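PDB 6WM7: extracellular solute-binding protein, family 5 from Chelativorans sp., which probably binds peptides or related solutes outside the inner membrane and presents them to an ABC transporter for uptake. Local coordinates for residues G48-A53 against A557-A562; Q278-D283 against Q529-L534. All blocks are in the same frame, centred on the assembly; numbering follows the deposited sequence.

Contact 1 (G48-A53 against A557-A562). With EDO (1,2-ethanediol), chain D.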
loop_
_atom_site.group_PDB
_atom_site.type_symbol
_atom_site.label_atom_id
_atom_site.label_comp_id
_atom_site.label_asym_id
_atom_site.label_seq_id
_atom_site.Cartn_x
_atom_site.Cartn_y
_atom_site.Cartn_z
ATOM N N GLY A 48 -22.515 -0.445 -22.105
ATOM C CA GLY A 48 -21.234 -1.028 -22.434
ATOM C C GLY A 48 -20.646 -1.777 -21.258
ATOM O O GLY A 48 -21.308 -2.067 -20.251
ATOM N N GLU A 49 -19.373 -2.132 -21.406
ATOM C CA GLU A 49 -18.695 -2.857 -20.343
ATOM C C GLU A 49 -17.200 -2.594 -20.415
ATOM O O GLU A 49 -16.667 -2.185 -21.454
ATOM C CB GLU A 49 -18.984 -4.364 -20.403
ATOM C CG GLU A 49 -18.564 -5.061 -21.659
ATOM C CD GLU A 49 -18.674 -6.574 -21.554
ATOM O OE1 GLU A 49 -17.757 -7.258 -22.052
ATOM O OE2 GLU A 49 -19.684 -7.075 -20.986
ATOM N N VAL A 50 -16.546 -2.818 -19.270
ATOM C CA VAL A 50 -15.114 -2.681 -19.080
ATOM C C VAL A 50 -14.631 -3.925 -18.356
ATOM O O VAL A 50 -15.224 -4.315 -17.343
ATOM C CB VAL A 50 -14.768 -1.431 -18.252
ATOM C CG1 VAL A 50 -13.299 -1.418 -17.841
ATOM C CG2 VAL A 50 -15.131 -0.181 -19.040
ATOM N N THR A 51 -13.535 -4.512 -18.836
ATOM C CA THR A 51 -12.864 -5.632 -18.176
ATOM C C THR A 51 -11.476 -5.188 -17.721
ATOM O O THR A 51 -10.680 -4.696 -18.526
ATOM C CB THR A 51 -12.762 -6.834 -19.122
ATOM O OG1 THR A 51 -14.096 -7.220 -19.491
ATOM C CG2 THR A 51 -12.043 -8.006 -18.453
ATOM N N PHE A 52 -11.194 -5.382 -16.432
ATOM C CA PHE A 52 -9.974 -4.933 -15.757
ATOM C C PHE A 52 -9.232 -6.180 -15.291
ATOM O O PHE A 52 -9.801 -7.008 -14.579
ATOM C CB PHE A 52 -10.397 -4.042 -14.581
ATOM C CG PHE A 52 -9.285 -3.298 -13.873
ATOM C CD1 PHE A 52 -8.256 -3.963 -13.218
ATOM C CD2 PHE A 52 -9.335 -1.922 -13.783
ATOM C CE1 PHE A 52 -7.273 -3.253 -12.533
ATOM C CE2 PHE A 52 -8.352 -1.212 -13.111
ATOM C CZ PHE A 52 -7.323 -1.877 -12.487
ATOM N N ALA A 53 -7.976 -6.339 -15.703
ATOM C CA ALA A 53 -7.217 -7.514 -15.299
ATOM C C ALA A 53 -6.721 -7.388 -13.864
ATOM O O ALA A 53 -6.206 -6.350 -13.471
ATOM C CB ALA A 53 -6.015 -7.732 -16.219
ATOM N N ALA A 557 -17.850 4.547 -10.129
ATOM C CA ALA A 557 -19.144 5.135 -10.458
ATOM C C ALA A 557 -19.055 6.056 -11.667
ATOM O O ALA A 557 -20.063 6.253 -12.342
ATOM C CB ALA A 557 -19.703 5.921 -9.271
ATOM N N GLU A 558 -17.882 6.603 -11.947
ATOM C CA GLU A 558 -17.692 7.564 -13.021
ATOM C C GLU A 558 -17.178 6.930 -14.308
ATOM O O GLU A 558 -17.199 7.597 -15.350
ATOM C CB GLU A 558 -16.716 8.666 -12.575
ATOM C CG GLU A 558 -17.228 9.390 -11.328
ATOM C CD GLU A 558 -16.211 10.229 -10.583
ATOM O OE1 GLU A 558 -15.031 10.348 -10.998
ATOM O OE2 GLU A 558 -16.610 10.765 -9.522
ATOM N N TRP A 559 -16.752 5.669 -14.274
ATOM C CA TRP A 559 -16.195 5.033 -15.464
ATOM C C TRP A 559 -17.271 4.819 -16.523
ATOM O O TRP A 559 -18.385 4.352 -16.230
ATOM C CB TRP A 559 -15.585 3.675 -15.139
ATOM C CG TRP A 559 -14.381 3.678 -14.301
ATOM C CD1 TRP A 559 -13.783 4.747 -13.695
ATOM C CD2 TRP A 559 -13.627 2.531 -13.930
ATOM N NE1 TRP A 559 -12.684 4.322 -12.988
ATOM C CE2 TRP A 559 -12.570 2.966 -13.115
ATOM C CE3 TRP A 559 -13.724 1.175 -14.241
ATOM C CZ2 TRP A 559 -11.626 2.093 -12.594
ATOM C CZ3 TRP A 559 -12.780 0.299 -13.703
ATOM C CH2 TRP A 559 -11.744 0.771 -12.900
ATOM N N GLY A 560 -16.924 5.105 -17.771
ATOM C CA GLY A 560 -17.792 4.749 -18.875
ATOM C C GLY A 560 -17.064 4.926 -20.190
ATOM O O GLY A 560 -15.930 5.398 -20.240
ATOM N N LEU A 561 -17.727 4.512 -21.253
ATOM C CA LEU A 561 -17.147 4.561 -22.585
ATOM C C LEU A 561 -17.596 5.828 -23.297
ATOM O O LEU A 561 -18.765 6.225 -23.225
ATOM C CB LEU A 561 -17.548 3.330 -23.383
ATOM C CG LEU A 561 -16.925 2.041 -22.839
ATOM C CD1 LEU A 561 -17.644 0.829 -23.420
ATOM C CD2 LEU A 561 -15.475 1.993 -23.180
ATOM N N ALA A 562 -16.662 6.444 -24.005
ATOM C CA ALA A 562 -16.969 7.623 -24.803
ATOM C C ALA A 562 -17.980 7.285 -25.885
ATOM O O ALA A 562 -17.981 6.186 -26.437
ATOM C CB ALA A 562 -15.689 8.171 -25.426
HETATM C C1 EDO D . -15.774 3.312 -5.954
HETATM O O1 EDO D . -15.376 2.420 -7.013
HETATM C C2 EDO D . -17.150 3.927 -6.227
HETATM O O2 EDO D . -17.140 4.888 -7.312
#
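G48 lies against the CD1 methyl of L561, which is 4.2 Å from the glycine CA. The segment has here a backbone shape that calls for glycine, and the bare CA leaves room for the methyl. The same CD1 reaches along the chain to E49, lying 3.7 Å from the backbone O and 4.0 Å from the backbone N. The E49 side chain points away, and its OE1 forms a salt bridge with K253.

V50 turns toward the C-terminal segment, its CG1 4.5 Å from CE3 of W559, a loose approach oblique to the indole. Side chains therefore alternate as expected of a strand: V50 and F52 face W559, while E49 and T51 face the other way. Strand 49-54 is an edge strand of a four-stranded mixed sheet, parallel to 251-256, and residues 559-561 run at 125° to it. No hydrogen bond joins the two segments, so the C-terminal segment covers one sheet face without extending the sheet; it pairs instead with strand 540-541, whose I540 touches both V50 and L561.

At F52, CG lies anti to the backbone N (chi1 -171°), which carries the ring to the far end of the indole. There CD2 is 3.7 Å and CE2 3.9 Å from W559 CH2, and the two side chains cross at about a right angle. The indole NE1 is hydrogen-bonded to N555 OD1. Upstream of W559, the A557 backbone N donates a nearly straight hydrogen bond (2.9 Å, 166°) to O2 of a 1,2-ethanediol.

Contact 2 (Q278-D283 against Q529-L534)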
loop_
_atom_site.group_PDB
_atom_site.type_symbol
_atom_site.label_atom_id
_atom_site.label_comp_id
_atom_site.label_asym_id
_atom_site.label_seq_id
_atom_site.Cartn_x
_atom_site.Cartn_y
_atom_site.Cartn_z
ATOM N N GLN A 278 2.306 -4.465 -11.738
ATOM C CA GLN A 278 3.057 -4.038 -10.569
ATOM C C GLN A 278 4.512 -3.729 -10.868
ATOM O O GLN A 278 5.121 -2.916 -10.154
ATOM C CB GLN A 278 3.004 -5.154 -9.513
ATOM C CG GLN A 278 3.651 -6.472 -10.014
ATOM C CD GLN A 278 3.239 -7.713 -9.221
ATOM O OE1 GLN A 278 2.163 -7.757 -8.624
ATOM N NE2 GLN A 278 4.099 -8.727 -9.220
ATOM N N GLY A 279 5.103 -4.383 -11.856
ATOM C CA GLY A 279 6.539 -4.229 -12.059
ATOM C C GLY A 279 6.927 -3.687 -13.419
ATOM O O GLY A 279 7.509 -4.397 -14.243
ATOM N N ALA A 280 6.620 -2.423 -13.681
ATOM C CA ALA A 280 6.856 -1.895 -15.017
ATOM C C ALA A 280 8.345 -1.877 -15.346
ATOM O O ALA A 280 9.204 -1.711 -14.472
ATOM C CB ALA A 280 6.263 -0.488 -15.144
ATOM N N THR A 281 8.644 -2.112 -16.619
ATOM C CA THR A 281 9.992 -2.105 -17.157
ATOM C C THR A 281 10.021 -1.229 -18.397
ATOM O O THR A 281 8.977 -0.893 -18.965
ATOM C CB THR A 281 10.460 -3.513 -17.540
ATOM O OG1 THR A 281 9.641 -3.989 -18.625
ATOM C CG2 THR A 281 10.359 -4.467 -16.344
ATOM N N GLN A 282 11.237 -0.883 -18.832
ATOM C CA GLN A 282 11.387 -0.161 -20.088
ATOM C C GLN A 282 10.756 -0.947 -21.236
ATOM O O GLN A 282 10.092 -0.369 -22.106
ATOM C CB GLN A 282 12.861 0.109 -20.392
ATOM C CG GLN A 282 13.074 0.930 -21.658
ATOM C CD GLN A 282 14.522 1.345 -21.837
ATOM O OE1 GLN A 282 15.339 1.147 -20.950
ATOM N NE2 GLN A 282 14.841 1.906 -22.990
ATOM N N ASP A 283 10.976 -2.265 -21.267
ATOM C CA ASP A 283 10.417 -3.071 -22.348
ATOM C C ASP A 283 8.894 -2.990 -22.350
ATOM O O ASP A 283 8.269 -2.901 -23.414
ATOM C CB ASP A 283 10.864 -4.530 -22.221
ATOM C CG ASP A 283 12.292 -4.756 -22.699
ATOM O OD1 ASP A 283 12.908 -3.818 -23.248
ATOM O OD2 ASP A 283 12.798 -5.884 -22.518
ATOM N N GLN A 529 10.766 5.085 -5.292
ATOM C CA GLN A 529 9.390 4.649 -5.498
ATOM C C GLN A 529 9.224 3.819 -6.759
ATOM O O GLN A 529 9.814 4.105 -7.807
ATOM C CB GLN A 529 8.464 5.867 -5.578
ATOM C CG GLN A 529 8.293 6.634 -4.257
ATOM C CD GLN A 529 7.821 8.049 -4.492
ATOM O OE1 GLN A 529 8.622 8.960 -4.733
ATOM N NE2 GLN A 529 6.501 8.255 -4.414
ATOM N N LEU A 530 8.398 2.788 -6.656
ATOM C CA LEU A 530 8.014 2.018 -7.828
ATOM C C LEU A 530 7.199 2.882 -8.780
ATOM O O LEU A 530 6.365 3.688 -8.337
ATOM C CB LEU A 530 7.196 0.812 -7.417
ATOM C CG LEU A 530 7.963 -0.399 -6.889
ATOM C CD1 LEU A 530 8.577 -0.156 -5.518
ATOM C CD2 LEU A 530 7.044 -1.627 -6.824
ATOM N N PRO A 531 7.379 2.711 -10.086
ATOM C CA PRO A 531 6.443 3.321 -11.037
ATOM C C PRO A 531 5.164 2.513 -11.129
ATOM O O PRO A 531 5.187 1.274 -11.182
ATOM C CB PRO A 531 7.196 3.283 -12.372
ATOM C CG PRO A 531 8.129 2.129 -12.229
ATOM C CD PRO A 531 8.535 2.082 -10.757
ATOM N N THR A 532 4.045 3.227 -11.174
ATOM C CA THR A 532 2.782 2.597 -11.520
ATOM C C THR A 532 2.717 2.463 -13.038
ATOM O O THR A 532 3.478 3.093 -13.772
ATOM C CB THR A 532 1.582 3.412 -11.049
ATOM O OG1 THR A 532 1.550 4.626 -11.827
ATOM C CG2 THR A 532 1.633 3.716 -9.561
ATOM N N ALA A 533 1.766 1.658 -13.516
ATOM C CA ALA A 533 1.516 1.577 -14.951
ATOM C C ALA A 533 0.058 1.193 -15.155
ATOM O O ALA A 533 -0.313 0.032 -14.952
ATOM C CB ALA A 533 2.436 0.575 -15.638
ATOM N N LEU A 534 -0.748 2.166 -15.540
ATOM C CA LEU A 534 -2.135 1.955 -15.925
ATOM C C LEU A 534 -2.178 1.999 -17.446
ATOM O O LEU A 534 -1.938 3.052 -18.054
ATOM C CB LEU A 534 -3.033 3.020 -15.317
ATOM C CG LEU A 534 -4.531 2.886 -15.563
ATOM C CD1 LEU A 534 -5.166 1.681 -14.865
ATOM C CD2 LEU A 534 -5.222 4.178 -15.111
HETATM O O HOH W 1 6.749 -0.854 -10.585
HETATM O O HOH W 2 4.395 -0.902 -12.720
#
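A280 sets its CB against CG of the puckered P531 ring, 4.3 Å away, and the flat groups beside them are the peptide carbonyls of Q278 and P531; no aromatic ring takes part. The same A280 CB meets CB of A533 at 4.0 Å. One methyl is thus set against two residues of the other segment, and both separations are those of ordinary apolar contact.

Beside this small apolar patch, the carbonyl oxygens of Q278 and P531 come within 4.3 Å of each other, and no direct hydrogen bond crosses the contact. Water supplies the link. Water 1 is 2.7 Å from both Q278 O and P531 O, although with other acceptors near it both bonds need not be made at the same time. Water 2 accepts from the backbone N of A280 at 2.9 Å and lies 2.8 Å from P531 O. The waters thus bridge backbone polar groups of the two segments.

Strand 274-275 pairs antiparallel with strand 524-537 just upstream, and beyond it the first chain leaves the sheet to begin helix 282-289, whose N-cap is T281, with OG1 hydrogen-bonded to M284 N. The chain leaving 274-275 and the returning strand 524-537 run side by side here, consistent with the paired interdomain connections of a family 5 solute-binding protein.

On the other segment, the L530 torsion that puts CG anti to the carbonyl carbon (chi1 -80°) sets CD2 near Q278, 4.1 Å from its carbonyl O, an apolar atom against a polar one. The backbone of L530 and T532 is meanwhile hydrogen-bonded on the sheet side, to S303, N305 and N301, while the carbonyl of P531 is the group that meets the waters.

Overall arrangement
From the N terminus, the chain first lays down strand 49-54, and contact 1 is completed only when 557-562 returns to it some five hundred residues later, near the C terminus. Within that long loop, the chain builds strands 222-228, 232-237 and 251-256, which join 49-54 in one sheet, then passes through 278-283, and closes contact 2 when 529-534 comes back. Contact 2 is therefore nested inside contact 1, without crossing. Contact 1 ties the C-terminal end to an edge strand of one sheet; contact 2 ties the loop leading into helix 282-289 to strand 524-537 of another. Their centres are 22 Å apart, and their nearest atoms, about 5 Å apart, do not touch.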